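PDB 3CSS: 6-phosphogluconolactonase from Leishmania braziliensis, which probably hydrolyses 6-phospho-D-glucono-1,5-lactone to 6-phospho-D-gluconate, the second step of the oxidative pentose phosphate pathway. Local coordinates for residues A[135-138]-A[139-143]; A[255-258]-A[259-263]. All coordinates share one frame; numbering follows the deposited sequence.

Overall arrangement
Both contacts are local, made between neighbours in sequence where a regular element gives way to loop, and they sit on opposite sides of the chain's centre, with centres about 34 Å apart. Contact 1 closes helix 123-140; contact 2 follows strand 252-257 out of the eight-stranded mixed sheet. Each is partly buried. In contact 1 the L137 and L141 side chains face inward while the V135 and N139 face is exposed, and the bonds are main-chain ones, several of them weak, with a water across the end. Contact 2 adds a side-chain acceptor, the D258 carboxylate, to one main-chain bond, and its apolar part is L257 against A261 and G262.

Contact 1: residues A[135-138]-A[139-143]; sequences VKLL and NCLPC. Unlike the reference sequence in segment 135-138: V135 (reference Ala).
V135 opens the turn by offering its carbonyl O to the N139 amide, a weak and bent bond of 3.0 Å. The two side chains run side by side on the exposed face of the helix, and CG1 of V135, swung anti to its own N (chi1 171°), lies 3.7 Å from ND2 of N139. K136 takes weak bonds at its O from the amides of both N139 and C140, so the last turn mixes i+3 with i+4 pairing. Its aliphatic CG passes 4.4 Å from SG of C140, and NZ is hydrogen-bonded to S106 O.

This is the C-terminal end of helix 123-140, where the pairing weakens and the chain turns toward the short strand 143-145; L141 is the first residue to leave helical angles. L137 holds that exit. Its O accepts the L141 amide at 3.0 Å in the straightest bond of the set, 157° at the hydrogen, with the donor tilted 21° from the carbonyl plane, and takes a weaker one from C140. Its side chain lies alongside that of L141, one CD2 methyl 4.0 Å from the other, and both leucines also pack on I72 of the central sheet's strand 69-77.

L138, which like L137 touches V185, meets C143 through a single branch, CD2, 4.0 Å from SG. The extended chain beyond P142 brings this sulphur back to the helix end; SG is held beside its own backbone N, anti to the carbonyl carbon, and it also lies 3.7 Å from L138 O. One water donates to L138 O at 2.6 Å and to L141 O as well, bridging the last turn and the departing chain.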
loop_
_atom_site.group_PDB
_atom_site.type_symbol
_atom_site.label_atom_id
_atom_site.label_comp_id
_atom_site.label_asym_id
_atom_site.label_seq_id
_atom_site.Cartn_x
_atom_site.Cartn_y
_atom_site.Cartn_z
ATOM N N VAL A 135 2.123 2.837 -16.807
ATOM C CA VAL A 135 2.919 2.332 -17.926
ATOM C C VAL A 135 4.134 1.554 -17.415
ATOM O O VAL A 135 4.424 0.439 -17.886
ATOM C CB VAL A 135 3.373 3.489 -18.849
ATOM C CG1 VAL A 135 4.376 2.981 -19.874
ATOM C CG2 VAL A 135 2.167 4.134 -19.540
ATOM N N LYS A 136 4.826 2.134 -16.436
ATOM C CA LYS A 136 6.004 1.498 -15.859
ATOM C C LYS A 136 5.645 0.167 -15.199
ATOM O O LYS A 136 6.341 -0.825 -15.390
ATOM C CB LYS A 136 6.692 2.441 -14.861
ATOM C CG LYS A 136 8.164 2.359 -14.869
ATOM C CD LYS A 136 8.793 3.219 -13.798
ATOM C CE LYS A 136 9.168 4.601 -14.295
ATOM N NZ LYS A 136 10.052 5.273 -13.313
ATOM N N LEU A 137 4.551 0.145 -14.431
ATOM C CA LEU A 137 4.119 -1.077 -13.742
ATOM C C LEU A 137 3.755 -2.176 -14.751
ATOM O O LEU A 137 4.159 -3.325 -14.609
ATOM C CB LEU A 137 2.937 -0.789 -12.804
ATOM C CG LEU A 137 3.245 0.093 -11.577
ATOM C CD1 LEU A 137 1.942 0.404 -10.813
ATOM C CD2 LEU A 137 4.331 -0.547 -10.640
ATOM N N LEU A 138 3.018 -1.798 -15.786
ATOM C CA LEU A 138 2.558 -2.762 -16.787
ATOM C C LEU A 138 3.733 -3.324 -17.594
ATOM O O LEU A 138 3.651 -4.433 -18.126
ATOM C CB LEU A 138 1.527 -2.119 -17.695
ATOM C CG LEU A 138 0.156 -1.842 -17.077
ATOM C CD1 LEU A 138 -0.666 -0.939 -17.983
ATOM C CD2 LEU A 138 -0.601 -3.124 -16.772
ATOM N N ASN A 139 4.819 -2.556 -17.671
ATOM C CA ASN A 139 6.032 -2.957 -18.407
ATOM C C ASN A 139 7.010 -3.792 -17.572
ATOM O O ASN A 139 7.753 -4.600 -18.119
ATOM C CB ASN A 139 6.771 -1.706 -18.891
ATOM C CG ASN A 139 6.166 -1.100 -20.152
ATOM O OD1 ASN A 139 5.334 -1.708 -20.840
ATOM N ND2 ASN A 139 6.641 0.098 -20.498
ATOM N N CYS A 140 7.020 -3.591 -16.253
ATOM C CA CYS A 140 8.078 -4.146 -15.384
ATOM C C CYS A 140 7.639 -5.250 -14.432
ATOM O O CYS A 140 8.495 -5.966 -13.909
ATOM C CB CYS A 140 8.705 -3.035 -14.541
ATOM S SG CYS A 140 9.479 -1.748 -15.520
ATOM N N LEU A 141 6.329 -5.330 -14.147
ATOM C CA LEU A 141 5.783 -6.361 -13.273
ATOM C C LEU A 141 5.106 -7.516 -14.042
ATOM O O LEU A 141 4.741 -7.369 -15.218
ATOM C CB LEU A 141 4.771 -5.747 -12.288
ATOM C CG LEU A 141 5.305 -5.135 -10.995
ATOM C CD1 LEU A 141 6.393 -4.084 -11.273
ATOM C CD2 LEU A 141 4.126 -4.558 -10.193
ATOM N N PRO A 142 4.960 -8.679 -13.379
ATOM C CA PRO A 142 4.113 -9.735 -13.912
ATOM C C PRO A 142 2.672 -9.243 -13.961
ATOM O O PRO A 142 2.163 -8.720 -12.967
ATOM C CB PRO A 142 4.241 -10.872 -12.880
ATOM C CG PRO A 142 5.192 -10.424 -11.882
ATOM C CD PRO A 142 5.348 -8.955 -11.987
ATOM N N CYS A 143 2.036 -9.409 -15.120
ATOM C CA CYS A 143 0.666 -8.945 -15.326
ATOM C C CYS A 143 -0.204 -10.068 -15.847
ATOM O O CYS A 143 0.301 -11.035 -16.468
ATOM C CB CYS A 143 0.636 -7.760 -16.306
ATOM S SG CYS A 143 1.508 -6.297 -15.721
HETATM O O HOH W 1 5.038 -6.646 -17.796
#

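Contact 2: residues A[255-258]-A[259-263]; sequences LLLD and PGAGE
D258 reaches over the turn that follows it and grips it twice. Carboxylate oxygen OD2 accepts the A261 amide at 3.0 Å, nearly straight at 170° and met almost end-on to the C-O bond, while the backbone O takes the G262 amide at 2.9 Å. A chi1 of 85°, which sets CG between the backbone N and the carbonyl carbon, folds the carboxylate back over the chain so that OD2 can make that bond. OD2 is shared with the amide of G221, tying the turn to the loop after strand 214-219, and a water donates to OD1 while weakly accepting from G260 N.

The P259 and D258 side chains cross at about a right angle. A261 tucks its methyl 3.5 Å from OD2 and 4.3 Å from CB of L257, whose CD1 rests 3.8 Å from G262 CA. L257 is buried, touching V8 and I10 of strand 7-10 and A219 of strand 214-219.

With OD2 accepting the amide of residue i+3, D258 behaves as an N-cap-type residue at the start of a single helix-like turn, 259-261, which runs into a type I beta turn from G260 to E263, here at the end of a strand of the Rossmann-like sheet.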
loop_
_atom_site.group_PDB
_atom_site.type_symbol
_atom_site.label_atom_id
_atom_site.label_comp_id
_atom_site.label_asym_id
_atom_site.label_seq_id
_atom_site.Cartn_x
_atom_site.Cartn_y
_atom_site.Cartn_z
ATOM N N LEU A 255 -4.828 -8.607 8.991
ATOM C CA LEU A 255 -4.880 -7.350 9.758
ATOM C C LEU A 255 -3.991 -7.506 11.003
ATOM O O LEU A 255 -4.263 -8.343 11.846
ATOM C CB LEU A 255 -6.295 -7.019 10.200
ATOM C CG LEU A 255 -7.388 -6.982 9.139
ATOM C CD1 LEU A 255 -8.703 -6.404 9.765
ATOM C CD2 LEU A 255 -6.980 -6.194 7.924
ATOM N N LEU A 256 -2.917 -6.716 11.063
ATOM C CA LEU A 256 -2.029 -6.629 12.217
ATOM C C LEU A 256 -2.357 -5.347 12.966
ATOM O O LEU A 256 -2.137 -4.258 12.444
ATOM C CB LEU A 256 -0.553 -6.620 11.746
ATOM C CG LEU A 256 -0.129 -7.829 10.893
ATOM C CD1 LEU A 256 1.324 -7.676 10.382
ATOM C CD2 LEU A 256 -0.324 -9.153 11.621
ATOM N N LEU A 257 -2.917 -5.501 14.166
ATOM C CA LEU A 257 -3.565 -4.414 14.871
ATOM C C LEU A 257 -2.987 -4.304 16.264
ATOM O O LEU A 257 -2.537 -5.299 16.816
ATOM C CB LEU A 257 -5.059 -4.702 14.992
ATOM C CG LEU A 257 -5.847 -4.959 13.711
ATOM C CD1 LEU A 257 -7.298 -5.233 14.088
ATOM C CD2 LEU A 257 -5.722 -3.778 12.722
ATOM N N ASP A 258 -3.054 -3.110 16.854
ATOM C CA ASP A 258 -2.694 -2.955 18.252
ATOM C C ASP A 258 -4.004 -3.034 19.058
ATOM O O ASP A 258 -5.085 -3.167 18.464
ATOM C CB ASP A 258 -1.887 -1.665 18.466
ATOM C CG ASP A 258 -2.742 -0.438 18.649
ATOM O OD1 ASP A 258 -2.228 0.503 19.300
ATOM O OD2 ASP A 258 -3.899 -0.391 18.172
ATOM N N PRO A 259 -3.914 -2.993 20.397
ATOM C CA PRO A 259 -5.123 -3.272 21.174
ATOM C C PRO A 259 -6.266 -2.265 20.938
ATOM O O PRO A 259 -7.436 -2.673 20.861
ATOM C CB PRO A 259 -4.629 -3.274 22.621
ATOM C CG PRO A 259 -3.160 -3.570 22.521
ATOM C CD PRO A 259 -2.718 -2.905 21.247
ATOM N N GLY A 260 -5.934 -0.983 20.781
ATOM C CA GLY A 260 -6.967 0.038 20.533
ATOM C C GLY A 260 -7.669 -0.164 19.199
ATOM O O GLY A 260 -8.903 -0.088 19.120
ATOM N N ALA A 261 -6.887 -0.402 18.143
ATOM C CA ALA A 261 -7.427 -0.657 16.785
ATOM C C ALA A 261 -8.263 -1.940 16.727
ATOM O O ALA A 261 -9.287 -2.003 16.055
ATOM C CB ALA A 261 -6.313 -0.688 15.713
ATOM N N GLY A 262 -7.843 -2.944 17.500
ATOM C CA GLY A 262 -8.527 -4.232 17.521
ATOM C C GLY A 262 -9.577 -4.431 18.597
ATOM O O GLY A 262 -10.071 -5.555 18.748
ATOM N N GLU A 263 -9.939 -3.375 19.337
ATOM C CA GLU A 263 -10.881 -3.499 20.462
ATOM C C GLU A 263 -12.193 -4.161 20.033
ATOM O O GLU A 263 -12.800 -3.777 19.028
ATOM C CB GLU A 263 -11.155 -2.135 21.108
ATOM C CG GLU A 263 -12.015 -2.204 22.385
ATOM C CD GLU A 263 -11.862 -0.987 23.304
ATOM O OE1 GLU A 263 -11.174 -0.004 22.943
ATOM O OE2 GLU A 263 -12.429 -1.028 24.419
HETATM O O HOH W 2 -3.889 1.123 21.445
#